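PDB 3HZP: NTF2-like protein of unknown function from Prochlorococcus marinus, which is of unknown function but has the NTF2-like fold, whose helices and curved sheet enclose a pocket in many relatives, the sheet often serving for dimerisation. Local coordinates for residues 67-72 with 77-82; 104-109 with 113-118. All coordinates share one frame; numbering follows the deposited sequence.

Interaction 1. Residues 67-72 with 77-82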
loop_
_atom_site.group_PDB
_atom_site.type_symbol
_atom_site.label_atom_id
_atom_site.label_comp_id
_atom_site.label_asym_id
_atom_site.label_seq_id
_atom_site.Cartn_x
_atom_site.Cartn_y
_atom_site.Cartn_z
ATOM N N VAL A 67 8.476 -6.959 -10.528
ATOM C CA VAL A 67 7.130 -7.217 -10.074
ATOM C C VAL A 67 7.183 -8.356 -9.079
ATOM O O VAL A 67 7.657 -9.455 -9.386
ATOM C CB VAL A 67 6.166 -7.517 -11.231
ATOM C CG1 VAL A 67 4.803 -7.947 -10.717
ATOM C CG2 VAL A 67 6.072 -6.310 -12.175
ATOM N N HIS A 68 6.701 -8.088 -7.882
ATOM C CA HIS A 68 6.687 -9.065 -6.782
ATOM C C HIS A 68 5.389 -9.790 -6.659
ATOM O O HIS A 68 5.381 -10.912 -6.129
ATOM C CB HIS A 68 6.975 -8.344 -5.477
ATOM C CG HIS A 68 8.239 -7.565 -5.520
ATOM N ND1 HIS A 68 9.476 -8.154 -5.725
ATOM C CD2 HIS A 68 8.460 -6.242 -5.399
ATOM C CE1 HIS A 68 10.397 -7.206 -5.707
ATOM N NE2 HIS A 68 9.810 -6.044 -5.543
ATOM N N LYS A 69 4.286 -9.186 -7.089
ATOM C CA LYS A 69 2.968 -9.824 -6.980
ATOM C C LYS A 69 2.107 -9.301 -8.107
ATOM O O LYS A 69 2.073 -8.084 -8.355
ATOM C CB LYS A 69 2.294 -9.501 -5.643
ATOM C CG LYS A 69 0.951 -10.154 -5.437
ATOM C CD LYS A 69 0.376 -9.881 -4.074
ATOM C CE LYS A 69 -0.893 -10.625 -3.830
ATOM N NZ LYS A 69 -0.707 -12.109 -3.891
ATOM N N PHE A 70 1.428 -10.197 -8.798
ATOM C CA PHE A 70 0.387 -9.791 -9.722
ATOM C C PHE A 70 -0.729 -10.795 -9.610
ATOM O O PHE A 70 -0.468 -11.994 -9.731
ATOM C CB PHE A 70 0.825 -9.739 -11.210
ATOM C CG PHE A 70 -0.343 -9.462 -12.082
ATOM C CD1 PHE A 70 -0.783 -8.165 -12.267
ATOM C CD2 PHE A 70 -1.089 -10.502 -12.615
ATOM C CE1 PHE A 70 -1.988 -7.944 -12.959
ATOM C CE2 PHE A 70 -2.260 -10.260 -13.322
ATOM C CZ PHE A 70 -2.690 -9.007 -13.490
ATOM N N GLU A 71 -1.964 -10.334 -9.446
ATOM C CA GLU A 71 -3.086 -11.230 -9.620
ATOM C C GLU A 71 -4.349 -10.467 -9.905
ATOM O O GLU A 71 -4.546 -9.354 -9.425
ATOM C CB GLU A 71 -3.294 -12.140 -8.413
ATOM C CG GLU A 71 -3.668 -11.507 -7.183
ATOM C CD GLU A 71 -3.918 -12.531 -6.027
ATOM O OE1 GLU A 71 -4.473 -13.620 -6.251
ATOM O OE2 GLU A 71 -3.625 -12.176 -4.893
ATOM N N LEU A 72 -5.203 -11.084 -10.702
ATOM C CA LEU A 72 -6.565 -10.597 -10.869
ATOM C C LEU A 72 -7.341 -10.811 -9.592
ATOM O O LEU A 72 -7.119 -11.829 -8.910
ATOM C CB LEU A 72 -7.272 -11.309 -12.005
ATOM C CG LEU A 72 -6.792 -10.996 -13.391
ATOM C CD1 LEU A 72 -7.547 -11.870 -14.413
ATOM C CD2 LEU A 72 -6.976 -9.493 -13.783
ATOM N N ALA A 77 -10.689 -6.405 -11.543
ATOM C CA ALA A 77 -9.757 -5.721 -10.674
ATOM C C ALA A 77 -8.455 -6.515 -10.599
ATOM O O ALA A 77 -8.414 -7.660 -10.991
ATOM C CB ALA A 77 -10.357 -5.484 -9.267
ATOM N N ALA A 78 -7.432 -5.881 -10.070
ATOM C CA ALA A 78 -6.131 -6.525 -9.937
ATOM C C ALA A 78 -5.278 -5.825 -8.935
ATOM O O ALA A 78 -5.441 -4.627 -8.659
ATOM C CB ALA A 78 -5.399 -6.563 -11.282
ATOM N N ILE A 79 -4.304 -6.566 -8.416
ATOM C CA ILE A 79 -3.254 -6.032 -7.585
ATOM C C ILE A 79 -1.913 -6.258 -8.296
ATOM O O ILE A 79 -1.668 -7.347 -8.792
ATOM C CB ILE A 79 -3.243 -6.647 -6.152
ATOM C CG1 ILE A 79 -2.027 -6.128 -5.384
ATOM C CG2 ILE A 79 -3.283 -8.198 -6.143
ATOM C CD1 ILE A 79 -2.146 -6.392 -3.842
ATOM N N CYS A 80 -1.050 -5.242 -8.252
ATOM C CA CYS A 80 0.319 -5.382 -8.703
ATOM C C CYS A 80 1.232 -4.692 -7.712
ATOM O O CYS A 80 1.088 -3.476 -7.453
ATOM C CB CYS A 80 0.501 -4.845 -10.130
ATOM S SG CYS A 80 2.159 -5.153 -10.784
ATOM N N VAL A 81 2.173 -5.444 -7.177
ATOM C CA VAL A 81 3.179 -4.939 -6.266
ATOM C C VAL A 81 4.510 -4.965 -6.957
ATOM O O VAL A 81 4.872 -5.996 -7.531
ATOM C CB VAL A 81 3.231 -5.789 -4.965
ATOM C CG1 VAL A 81 4.368 -5.296 -4.027
ATOM C CG2 VAL A 81 1.851 -5.791 -4.247
ATOM N N PHE A 82 5.251 -3.864 -6.915
ATOM C CA PHE A 82 6.503 -3.773 -7.629
ATOM C C PHE A 82 7.470 -2.850 -6.965
ATOM O O PHE A 82 7.111 -2.049 -6.095
ATOM C CB PHE A 82 6.216 -3.318 -9.091
ATOM C CG PHE A 82 5.537 -1.981 -9.198
ATOM C CD1 PHE A 82 4.167 -1.882 -9.080
ATOM C CD2 PHE A 82 6.264 -0.817 -9.417
ATOM C CE1 PHE A 82 3.529 -0.665 -9.167
ATOM C CE2 PHE A 82 5.612 0.408 -9.480
ATOM C CZ PHE A 82 4.279 0.481 -9.381
#

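Interaction 2. Residues 104-109 with 113-118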
loop_
_atom_site.group_PDB
_atom_site.type_symbol
_atom_site.label_atom_id
_atom_site.label_comp_id
_atom_site.label_asym_id
_atom_site.label_seq_id
_atom_site.Cartn_x
_atom_site.Cartn_y
_atom_site.Cartn_z
ATOM N N ILE A 104 -3.407 -0.932 -7.213
ATOM C CA ILE A 104 -4.648 -1.631 -7.461
ATOM C C ILE A 104 -5.252 -1.038 -8.736
ATOM O O ILE A 104 -5.162 0.178 -8.953
ATOM C CB ILE A 104 -5.634 -1.478 -6.312
ATOM C CG1 ILE A 104 -4.994 -1.899 -4.990
ATOM C CG2 ILE A 104 -6.943 -2.159 -6.618
ATOM C CD1 ILE A 104 -4.623 -3.317 -4.966
ATOM N N PHE A 105 -5.802 -1.900 -9.585
ATOM C CA PHE A 105 -6.394 -1.553 -10.868
ATOM C C PHE A 105 -7.846 -2.025 -10.901
ATOM O O PHE A 105 -8.188 -3.047 -10.290
ATOM C CB PHE A 105 -5.611 -2.246 -11.982
ATOM C CG PHE A 105 -4.263 -1.633 -12.217
ATOM C CD1 PHE A 105 -3.183 -1.905 -11.430
ATOM C CD2 PHE A 105 -4.130 -0.760 -13.281
ATOM C CE1 PHE A 105 -1.947 -1.191 -11.714
ATOM C CE2 PHE A 105 -2.981 -0.140 -13.553
ATOM C CZ PHE A 105 -1.917 -0.343 -12.777
ATOM N N LYS A 106 -8.682 -1.278 -11.629
ATOM C CA LYS A 106 -10.051 -1.659 -11.886
ATOM C C LYS A 106 -10.376 -1.427 -13.320
ATOM O O LYS A 106 -9.865 -0.490 -13.945
ATOM C CB LYS A 106 -11.006 -0.833 -10.999
ATOM C CG LYS A 106 -10.925 -1.196 -9.509
ATOM C CD LYS A 106 -12.131 -0.683 -8.726
ATOM C CE LYS A 106 -12.143 0.831 -8.783
ATOM N NZ LYS A 106 -13.248 1.434 -7.877
ATOM N N LYS A 107 -11.252 -2.260 -13.875
ATOM C CA LYS A 107 -11.754 -2.039 -15.218
ATOM C C LYS A 107 -12.990 -1.142 -15.155
ATOM O O LYS A 107 -13.939 -1.392 -14.354
ATOM C CB LYS A 107 -12.128 -3.376 -15.846
ATOM C CG LYS A 107 -11.157 -3.892 -16.776
ATOM C CD LYS A 107 -11.713 -5.059 -17.611
ATOM C CE LYS A 107 -10.587 -5.956 -18.062
ATOM N NZ LYS A 107 -11.000 -6.932 -19.111
ATOM N N ILE A 108 -12.978 -0.081 -15.939
ATOM C CA ILE A 108 -14.086 0.869 -15.995
ATOM C C ILE A 108 -14.417 0.962 -17.474
ATOM O O ILE A 108 -13.544 1.239 -18.305
ATOM C CB ILE A 108 -13.659 2.235 -15.480
ATOM C CG1 ILE A 108 -13.116 2.160 -14.027
ATOM C CG2 ILE A 108 -14.790 3.245 -15.632
ATOM C CD1 ILE A 108 -14.047 1.527 -13.052
ATOM N N ASP A 109 -15.667 0.706 -17.845
ATOM C CA ASP A 109 -16.058 0.697 -19.264
ATOM C C ASP A 109 -15.069 -0.123 -20.106
ATOM O O ASP A 109 -14.643 0.295 -21.168
ATOM C CB ASP A 109 -16.173 2.133 -19.809
ATOM C CG ASP A 109 -16.744 2.201 -21.200
ATOM O OD1 ASP A 109 -17.581 1.371 -21.572
ATOM O OD2 ASP A 109 -16.351 3.147 -21.948
ATOM N N LYS A 113 -7.812 0.864 -15.445
ATOM C CA LYS A 113 -7.395 2.128 -14.863
ATOM C C LYS A 113 -6.758 1.878 -13.501
ATOM O O LYS A 113 -7.117 0.953 -12.795
ATOM C CB LYS A 113 -8.581 3.099 -14.695
ATOM C CG LYS A 113 -9.204 3.462 -16.026
ATOM C CD LYS A 113 -10.279 4.496 -15.883
ATOM C CE LYS A 113 -9.706 5.881 -15.692
ATOM N NZ LYS A 113 -10.714 7.000 -15.928
ATOM N N VAL A 114 -5.774 2.689 -13.145
ATOM C CA VAL A 114 -5.192 2.574 -11.814
ATOM C C VAL A 114 -6.172 3.205 -10.804
ATOM O O VAL A 114 -6.697 4.302 -11.064
ATOM C CB VAL A 114 -3.768 3.153 -11.785
ATOM C CG1 VAL A 114 -3.750 4.675 -12.059
ATOM C CG2 VAL A 114 -3.097 2.821 -10.460
ATOM N N ALA A 115 -6.484 2.467 -9.727
ATOM C CA ALA A 115 -7.448 2.781 -8.713
ATOM C C ALA A 115 -6.820 3.221 -7.405
ATOM O O ALA A 115 -7.487 3.874 -6.593
ATOM C CB ALA A 115 -8.377 1.586 -8.460
ATOM N N TRP A 116 -5.577 2.828 -7.155
ATOM C CA TRP A 116 -4.950 3.104 -5.849
ATOM C C TRP A 116 -3.469 2.854 -5.976
ATOM O O TRP A 116 -3.026 1.950 -6.674
ATOM C CB TRP A 116 -5.517 2.201 -4.751
ATOM C CG TRP A 116 -5.182 2.654 -3.413
ATOM C CD1 TRP A 116 -4.231 2.133 -2.581
ATOM C CD2 TRP A 116 -5.808 3.715 -2.694
ATOM N NE1 TRP A 116 -4.200 2.846 -1.402
ATOM C CE2 TRP A 116 -5.150 3.816 -1.439
ATOM C CE3 TRP A 116 -6.846 4.591 -2.986
ATOM C CZ2 TRP A 116 -5.505 4.752 -0.503
ATOM C CZ3 TRP A 116 -7.212 5.528 -2.034
ATOM C CH2 TRP A 116 -6.536 5.582 -0.803
HETATM N N MSE A 117 -2.663 3.638 -5.279
HETATM C CA MSE A 117 -1.225 3.378 -5.214
HETATM C C MSE A 117 -0.653 3.918 -3.890
HETATM O O MSE A 117 -0.895 5.075 -3.564
HETATM C CB MSE A 117 -0.503 4.034 -6.382
HETATM C CG MSE A 117 1.004 3.783 -6.415
HETATM SE SE MSE A 117 1.914 4.530 -7.962
HETATM C CE MSE A 117 1.120 3.305 -9.272
ATOM N N GLN A 118 0.090 3.070 -3.176
ATOM C CA GLN A 118 0.829 3.467 -1.997
ATOM C C GLN A 118 2.279 3.099 -2.191
ATOM O O GLN A 118 2.599 1.976 -2.578
ATOM C CB GLN A 118 0.259 2.790 -0.733
ATOM C CG GLN A 118 1.039 3.133 0.551
ATOM C CD GLN A 118 0.309 2.892 1.848
ATOM O OE1 GLN A 118 -0.867 2.517 1.851
ATOM N NE2 GLN A 118 0.967 3.159 2.957
#

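Interaction 1. Residues 67-72 with 77-82
The ring of Phe70 turns an edge to Cys80, CD1 lying 4.2 Å from Cys80 CB, while its CE1 corner reaches Ala78 CB at 4.0 Å. With CG anti to the backbone N (chi1 174°), the ring leans along the strand toward Ala78, past Cys80. On the same side Val67 CG1 rests against Cys80 SG. The imidazole of His68 passes obliquely by the Phe82 backbone, CD2 to Phe82 CA 3.9 Å; it stacks on Trp129, and NE2 is hydrogen-bonded to Thr83. His68 and Lys69 form a classic beta bulge opposite Val81: His68 N (2.8 Å) and Lys69 N (3.3 Å) both donate to Val81 O from one face of the carbonyl plane. On the other side of the sheet Glu71 and Ile79 run side by side, Glu71 CG 3.5 Å from Ile79 CG2. From above the carboxylate plane Lys69 NZ makes a salt bridge with Glu71 OE2 (3.1 Å); Asp32 and Lys106 of the second subunit form salt bridges with Lys69 and Glu71 respectively. Strand 57-72 is outermost in this chain's sheet. Helix 4-15 packs against the side holding Phe70, Ala78 and Cys80, strand 93-108 flanks 77-82, and the second subunit meets the side holding Lys69, Ile79 and Val81.

Interaction 2. Residues 104-109 with 113-118
Phe105 and Val114 meet at a slant on one side of the sheet. In the conformer modelled here, one of two, Val114 CG2 lies over one face of the ring, offset toward the rim, and Val114 CB comes within 3.8 Å of Phe105 CE2. Val114 CA makes an off-centre CH-pi contact, 4.2 Å from the centroid of the Phe105 ring. A chi1 of -73° keeps the Phe105 ring beside its own backbone N, and CD2 then lies 3.5 Å from Lys113 O. Ile8, Ile11 and Leu12 of helix 4-15 also touch this ring, and an alanine here would probably open a gap between helix and sheet and leave Val114 without its aromatic cover. The backbone beneath is an antiparallel hairpin of strands 93-108 and 111-119, part of the curved sheet of the NTF2-like fold, interrupted by a classic beta bulge: Ala115 N (2.8 Å) and Trp116 N (3.2 Å) both donate to Ile104 O from the same face of its plane. On the reverse side Ile104 and Trp116 pass at an angle, CB to CB 4.0 Å. The indole continues outward, where its NE1-H is donated to Thr102 OG1 of the second subunit. Lys106 drapes its aliphatic chain over Ala115, both CG and CE lying 3.9 Å from Ala115 CB; the bend at chi3 (-63°) brings CE back over the methyl, and NZ goes on to a salt bridge with Glu71 of the second subunit. Farther along, Ile108 and Lys113 cross nearly at right angles, Ile108 CB 4.1 Å from Lys113 CD.

How the interactions relate
Interaction 1 closes before interaction 2 opens along the chain, and their centres are 11 Å apart. Each is an antiparallel hairpin, and they are joined side by side because strands 77-90 and 93-108 are neighbours in the one mixed sheet. At the seam Ala78 O probably accepts a hydrogen bond from Phe105 N at 2.9 Å, and Ile79 CB packs on Ile104 CD1 at 3.8 Å. Together they give four consecutive strands in the order 57-72, 77-90, 93-108, 111-119. Helix 4-15 covers one side through both contacts. The other side faces the second subunit, where Ile104 meets its own counterpart, so both hairpins contribute to the dimer interface.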